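PDB 3N6Q: YghZ aldo-keto reductase from Escherichia coli, which probably catalyses the NAD(P)H-dependent reduction of aldehydes and ketones. Local coordinates for residues A156-K161 and R183-P188; K177-L182 and Q213-G218. All coordinates share one frame; numbering follows the deposited sequence.

In the fold
Followed from the N terminus, the chain has passed through the first strands and helices of the barrel when it reaches helix 146-158, whose end, with the turn after it, forms 156-161; strand 162-168 and helix 172-183 follow. Interaction 1 closes this excursion when the loop 183-188 folds back on the end of the earlier helix. Interaction 2 starts inside that excursion, at 177-182, and closes beyond strand 191-193, when 213-218, at the end of helix 208-214, comes back beside helix 172-183. The two contacts therefore cross rather than nest. Their centres lie about 14 Å apart, and they join where Ile187 N probably hydrogen-bonds Leu182 O. Together they tie three successive helix-to-strand connections around the barrel.

Interaction 1 of 2, residues A156-K161 and R183-P188; sequences AVQSGK and REWKIP
Val157 and Ile187 form the apolar side of this contact, with Ile187 CD1 coming to 4.0 Å from Val157 CB. The reach is long: Ile187 CG1 lies beside its backbone N (chi1 -68°) and the chain then extends, chi2 171°, carrying the terminal methyl across to the helix. Both residues also rest on Val165 of strand 162-168, and Ile187 touches Ala154 one turn earlier in helix 146-158. This is the tighter side: Val157 is buried, with Arg113 of a neighbouring subunit also packed against it, though Ile187 itself is partly exposed.

The other half is polar and more open. Gln158, an exposed residue, stretches its side chain so that the amide reaches the six-membered ring of Trp185, Gln158 NE2 lying 3.1 Å from CE3 and 3.6 Å from CZ3. The approach is oblique, the amide and ring planes standing 71° apart. No direct hydrogen bond joins the segments; instead a water accepts from Gln158 NE2 at 2.9 Å and donates to Trp185 O at 2.6 Å. The indole also packs on Ser151 and Ala154, and Lys186 of a neighbouring subunit makes a cation-pi contact with it, so the open side is partly covered by the assembly.

Each segment ends a helix in a Schellman motif. Gly160 takes the positive phi in one and Lys186 in the other, where Lys186 N bonds Arg183 O and Ile187 N reaches back to Leu182 O. Two capped helix ends leading into adjacent parallel strands, 162-168 and 191-193, are typical of successive beta-alpha units in a TIM barrel.

Interaction 2 of 2, residues K177-L182 and Q213-G218; sequences KMVELL and QNNGVG
Val179 meets Asn215 and Val217 with its two methyls, one for each partner. Its CB points from helix 172-183 toward the other segment, and the branches divide there. CG1, anti to the backbone N (chi1 168°), extends to the amide of Asn215, 3.6 Å from OD1 and 4.0 Å from CG. CG2, beside the backbone N, lies 4.1 Å from Val217 CG2, the two valine side chains sliding past each other in opposite directions. Leu189 touches both valines and continues the apolar patch.

The Asn215 side chain crosses that of Val179 obliquely, with OD1 set against a methyl that cannot donate a hydrogen bond. Its nitrogen is held elsewhere: ND2 bonds to Gln176 OE1, one turn back in helix 172-183, and to Thr211 O of helix 208-214. These bonds fix the amide between the two helices. Just beyond, Gly216 takes positive phi in a Schellman motif, and the chain turns into strand 218-221.

The direct contact is thus van der Waals in character, while a polar link between the two helices is made by Asn215 ND2 and Gln176 OE1, leaving OD1 facing a methyl and the valines to meet through apolar contact alone.

Interaction 1 of 2, residues A156-K161 and R183-P188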
loop_
_atom_site.group_PDB
_atom_site.type_symbol
_atom_site.label_atom_id
_atom_site.label_comp_id
_atom_site.label_asym_id
_atom_site.label_seq_id
_atom_site.Cartn_x
_atom_site.Cartn_y
_atom_site.Cartn_z
ATOM N N ALA B 156 6.558 8.088 -1.678
ATOM C CA ALA B 156 7.516 7.924 -0.564
ATOM C C ALA B 156 6.749 7.849 0.744
ATOM O O ALA B 156 7.040 7.051 1.653
ATOM C CB ALA B 156 8.527 9.133 -0.544
ATOM N N VAL B 157 5.755 8.713 0.878
ATOM C CA VAL B 157 4.943 8.694 2.124
ATOM C C VAL B 157 4.042 7.463 2.213
ATOM O O VAL B 157 4.015 6.748 3.240
ATOM C CB VAL B 157 4.075 10.022 2.238
ATOM C CG1 VAL B 157 3.157 9.984 3.542
ATOM C CG2 VAL B 157 5.023 11.212 2.308
ATOM N N GLN B 158 3.366 7.121 1.112
ATOM C CA GLN B 158 2.402 6.012 1.200
ATOM C C GLN B 158 3.154 4.726 1.425
ATOM O O GLN B 158 2.661 3.857 2.125
ATOM C CB GLN B 158 1.595 5.863 -0.108
ATOM C CG GLN B 158 0.578 7.011 -0.298
ATOM C CD GLN B 158 0.139 7.213 -1.743
ATOM O OE1 GLN B 158 0.722 6.656 -2.680
ATOM N NE2 GLN B 158 -0.842 8.093 -1.931
ATOM N N SER B 159 4.368 4.628 0.884
ATOM C CA SER B 159 5.108 3.367 0.996
ATOM C C SER B 159 5.778 3.210 2.344
ATOM O O SER B 159 6.449 2.209 2.569
ATOM C CB SER B 159 6.147 3.214 -0.132
ATOM O OG SER B 159 7.131 4.250 -0.040
ATOM N N GLY B 160 5.737 4.248 3.185
ATOM C CA GLY B 160 6.353 4.189 4.487
ATOM C C GLY B 160 7.862 4.508 4.461
ATOM O O GLY B 160 8.542 4.232 5.429
ATOM N N LYS B 161 8.389 5.097 3.383
ATOM C CA LYS B 161 9.822 5.423 3.353
ATOM C C LYS B 161 10.105 6.874 3.812
ATOM O O LYS B 161 11.257 7.255 3.911
ATOM C CB LYS B 161 10.390 5.289 1.930
ATOM C CG LYS B 161 10.278 3.820 1.476
ATOM C CD LYS B 161 10.732 3.583 0.022
ATOM C CE LYS B 161 10.680 2.004 -0.252
ATOM N NZ LYS B 161 10.944 1.725 -1.719
ATOM N N ARG B 183 -1.983 17.989 -1.829
ATOM C CA ARG B 183 -3.306 17.861 -1.189
ATOM C C ARG B 183 -4.228 16.886 -1.946
ATOM O O ARG B 183 -5.099 16.238 -1.344
ATOM C CB ARG B 183 -3.986 19.241 -1.083
ATOM C CG ARG B 183 -5.439 19.170 -0.606
ATOM C CD ARG B 183 -5.951 20.611 -0.572
ATOM N NE ARG B 183 -5.168 21.353 0.419
ATOM C CZ ARG B 183 -4.521 22.501 0.220
ATOM N NH1 ARG B 183 -4.562 23.131 -0.970
ATOM N NH2 ARG B 183 -3.828 23.012 1.246
ATOM N N GLU B 184 -3.992 16.680 -3.252
ATOM C CA GLU B 184 -4.821 15.679 -3.958
ATOM C C GLU B 184 -4.584 14.271 -3.431
ATOM O O GLU B 184 -5.419 13.375 -3.653
ATOM C CB GLU B 184 -4.606 15.736 -5.479
ATOM C CG GLU B 184 -4.966 17.111 -6.088
ATOM C CD GLU B 184 -4.539 17.253 -7.553
ATOM O OE1 GLU B 184 -4.027 16.259 -8.131
ATOM O OE2 GLU B 184 -4.690 18.366 -8.126
ATOM N N TRP B 185 -3.400 14.060 -2.816
ATOM C CA TRP B 185 -3.024 12.780 -2.193
ATOM C C TRP B 185 -3.295 12.790 -0.687
ATOM O O TRP B 185 -2.942 11.843 0.034
ATOM C CB TRP B 185 -1.528 12.562 -2.427
ATOM C CG TRP B 185 -1.132 12.352 -3.874
ATOM C CD1 TRP B 185 -0.477 13.226 -4.695
ATOM C CD2 TRP B 185 -1.242 11.125 -4.596
ATOM N NE1 TRP B 185 -0.261 12.642 -5.922
ATOM C CE2 TRP B 185 -0.716 11.343 -5.872
ATOM C CE3 TRP B 185 -1.804 9.889 -4.289
ATOM C CZ2 TRP B 185 -0.668 10.339 -6.838
ATOM C CZ3 TRP B 185 -1.810 8.894 -5.276
ATOM C CH2 TRP B 185 -1.255 9.132 -6.529
ATOM N N LYS B 186 -3.981 13.842 -0.233
ATOM C CA LYS B 186 -4.219 14.087 1.178
ATOM C C LYS B 186 -2.930 14.148 2.000
ATOM O O LYS B 186 -2.878 13.651 3.142
ATOM C CB LYS B 186 -5.186 13.049 1.748
ATOM C CG LYS B 186 -6.603 13.122 1.069
ATOM C CD LYS B 186 -7.541 11.972 1.552
ATOM C CE LYS B 186 -7.995 12.243 2.964
ATOM N NZ LYS B 186 -8.617 13.595 3.074
ATOM N N ILE B 187 -1.897 14.767 1.434
ATOM C CA ILE B 187 -0.649 14.935 2.144
ATOM C C ILE B 187 -0.371 16.448 2.227
ATOM O O ILE B 187 -0.413 17.135 1.200
ATOM C CB ILE B 187 0.488 14.255 1.329
ATOM C CG1 ILE B 187 0.253 12.736 1.361
ATOM C CG2 ILE B 187 1.890 14.647 1.915
ATOM C CD1 ILE B 187 1.178 12.008 0.405
ATOM N N PRO B 188 -0.134 16.970 3.446
ATOM C CA PRO B 188 0.261 18.391 3.522
ATOM C C PRO B 188 1.734 18.557 3.260
ATOM O O PRO B 188 2.538 17.772 3.798
ATOM C CB PRO B 188 -0.039 18.785 4.993
ATOM C CG PRO B 188 -0.006 17.475 5.810
ATOM C CD PRO B 188 -0.254 16.310 4.776
HETATM O O HOH W 1 -1.891 9.439 0.369
#

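Interaction 2 of 2, residues K177-L182 and Q213-G218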
loop_
_atom_site.group_PDB
_atom_site.type_symbol
_atom_site.label_atom_id
_atom_site.label_comp_id
_atom_site.label_asym_id
_atom_site.label_seq_id
_atom_site.Cartn_x
_atom_site.Cartn_y
_atom_site.Cartn_z
ATOM N N LYS B 177 1.625 25.530 -6.042
ATOM C CA LYS B 177 1.217 24.404 -6.868
ATOM C C LYS B 177 1.524 23.071 -6.136
ATOM O O LYS B 177 0.715 22.138 -6.166
ATOM C CB LYS B 177 1.930 24.478 -8.233
ATOM C CG LYS B 177 1.460 23.379 -9.222
ATOM C CD LYS B 177 -0.072 23.336 -9.308
ATOM C CE LYS B 177 -0.495 22.624 -10.591
ATOM N NZ LYS B 177 -1.981 22.517 -10.708
ATOM N N MET B 178 2.713 22.959 -5.550
ATOM C CA MET B 178 3.067 21.659 -4.899
ATOM C C MET B 178 2.130 21.386 -3.748
ATOM O O MET B 178 1.753 20.248 -3.465
ATOM C CB MET B 178 4.526 21.647 -4.395
ATOM C CG MET B 178 5.585 21.788 -5.498
ATOM S SD MET B 178 5.595 20.199 -6.499
ATOM C CE MET B 178 5.566 19.095 -5.056
ATOM N N VAL B 179 1.736 22.446 -3.021
ATOM C CA VAL B 179 0.792 22.257 -1.929
ATOM C C VAL B 179 -0.493 21.688 -2.441
ATOM O O VAL B 179 -1.055 20.739 -1.829
ATOM C CB VAL B 179 0.472 23.619 -1.196
ATOM C CG1 VAL B 179 -0.737 23.431 -0.276
ATOM C CG2 VAL B 179 1.697 24.070 -0.439
ATOM N N GLU B 180 -0.998 22.266 -3.544
ATOM C CA GLU B 180 -2.283 21.809 -4.090
ATOM C C GLU B 180 -2.137 20.361 -4.601
ATOM O O GLU B 180 -3.074 19.534 -4.448
ATOM C CB GLU B 180 -2.730 22.741 -5.247
ATOM C CG GLU B 180 -3.001 24.183 -4.707
ATOM C CD GLU B 180 -3.121 25.299 -5.783
ATOM O OE1 GLU B 180 -2.812 25.074 -6.981
ATOM O OE2 GLU B 180 -3.408 26.466 -5.387
ATOM N N LEU B 181 -1.017 20.096 -5.273
ATOM C CA LEU B 181 -0.788 18.742 -5.848
ATOM C C LEU B 181 -0.697 17.687 -4.753
ATOM O O LEU B 181 -1.418 16.672 -4.786
ATOM C CB LEU B 181 0.445 18.720 -6.769
ATOM C CG LEU B 181 0.259 19.442 -8.113
ATOM C CD1 LEU B 181 1.606 19.487 -8.804
ATOM C CD2 LEU B 181 -0.867 18.787 -9.007
ATOM N N LEU B 182 0.048 17.979 -3.694
ATOM C CA LEU B 182 0.133 17.010 -2.629
ATOM C C LEU B 182 -1.212 16.889 -1.919
ATOM O O LEU B 182 -1.542 15.826 -1.404
ATOM C CB LEU B 182 1.231 17.405 -1.650
ATOM C CG LEU B 182 2.650 17.291 -2.198
ATOM C CD1 LEU B 182 3.585 18.116 -1.293
ATOM C CD2 LEU B 182 3.078 15.797 -2.232
ATOM N N GLN B 213 2.950 30.880 5.164
ATOM C CA GLN B 213 1.936 31.116 6.197
ATOM C C GLN B 213 0.514 30.731 5.781
ATOM O O GLN B 213 -0.199 30.101 6.570
ATOM C CB GLN B 213 1.923 32.591 6.647
ATOM C CG GLN B 213 1.052 32.827 7.922
ATOM C CD GLN B 213 1.235 34.235 8.478
ATOM O OE1 GLN B 213 1.561 34.403 9.664
ATOM N NE2 GLN B 213 1.165 35.240 7.595
ATOM N N ASN B 214 0.089 31.141 4.596
ATOM C CA ASN B 214 -1.261 30.864 4.100
ATOM C C ASN B 214 -1.547 29.370 4.023
ATOM O O ASN B 214 -2.700 28.938 4.087
ATOM C CB ASN B 214 -1.477 31.526 2.727
ATOM C CG ASN B 214 -1.567 33.071 2.826
ATOM O OD1 ASN B 214 -1.654 33.625 3.923
ATOM N ND2 ASN B 214 -1.400 33.745 1.702
ATOM N N ASN B 215 -0.494 28.551 3.923
ATOM C CA ASN B 215 -0.715 27.130 3.676
ATOM C C ASN B 215 -0.202 26.273 4.824
ATOM O O ASN B 215 -0.083 25.049 4.692
ATOM C CB ASN B 215 0.026 26.712 2.399
ATOM C CG ASN B 215 -0.665 27.176 1.172
ATOM O OD1 ASN B 215 -1.733 26.670 0.823
ATOM N ND2 ASN B 215 -0.043 28.066 0.461
ATOM N N GLY B 216 0.269 26.932 5.879
ATOM C CA GLY B 216 0.690 26.218 7.060
ATOM C C GLY B 216 1.979 25.416 6.848
ATOM O O GLY B 216 2.172 24.378 7.515
ATOM N N VAL B 217 2.847 25.890 5.978
ATOM C CA VAL B 217 4.128 25.164 5.699
ATOM C C VAL B 217 5.240 25.790 6.545
ATOM O O VAL B 217 5.366 27.044 6.629
ATOM C CB VAL B 217 4.452 25.324 4.194
ATOM C CG1 VAL B 217 5.804 24.664 3.809
ATOM C CG2 VAL B 217 3.230 24.787 3.344
ATOM N N GLY B 218 6.098 24.951 7.136
ATOM C CA GLY B 218 7.229 25.538 7.878
ATOM C C GLY B 218 8.350 26.051 6.976
ATOM O O GLY B 218 8.324 25.919 5.761
#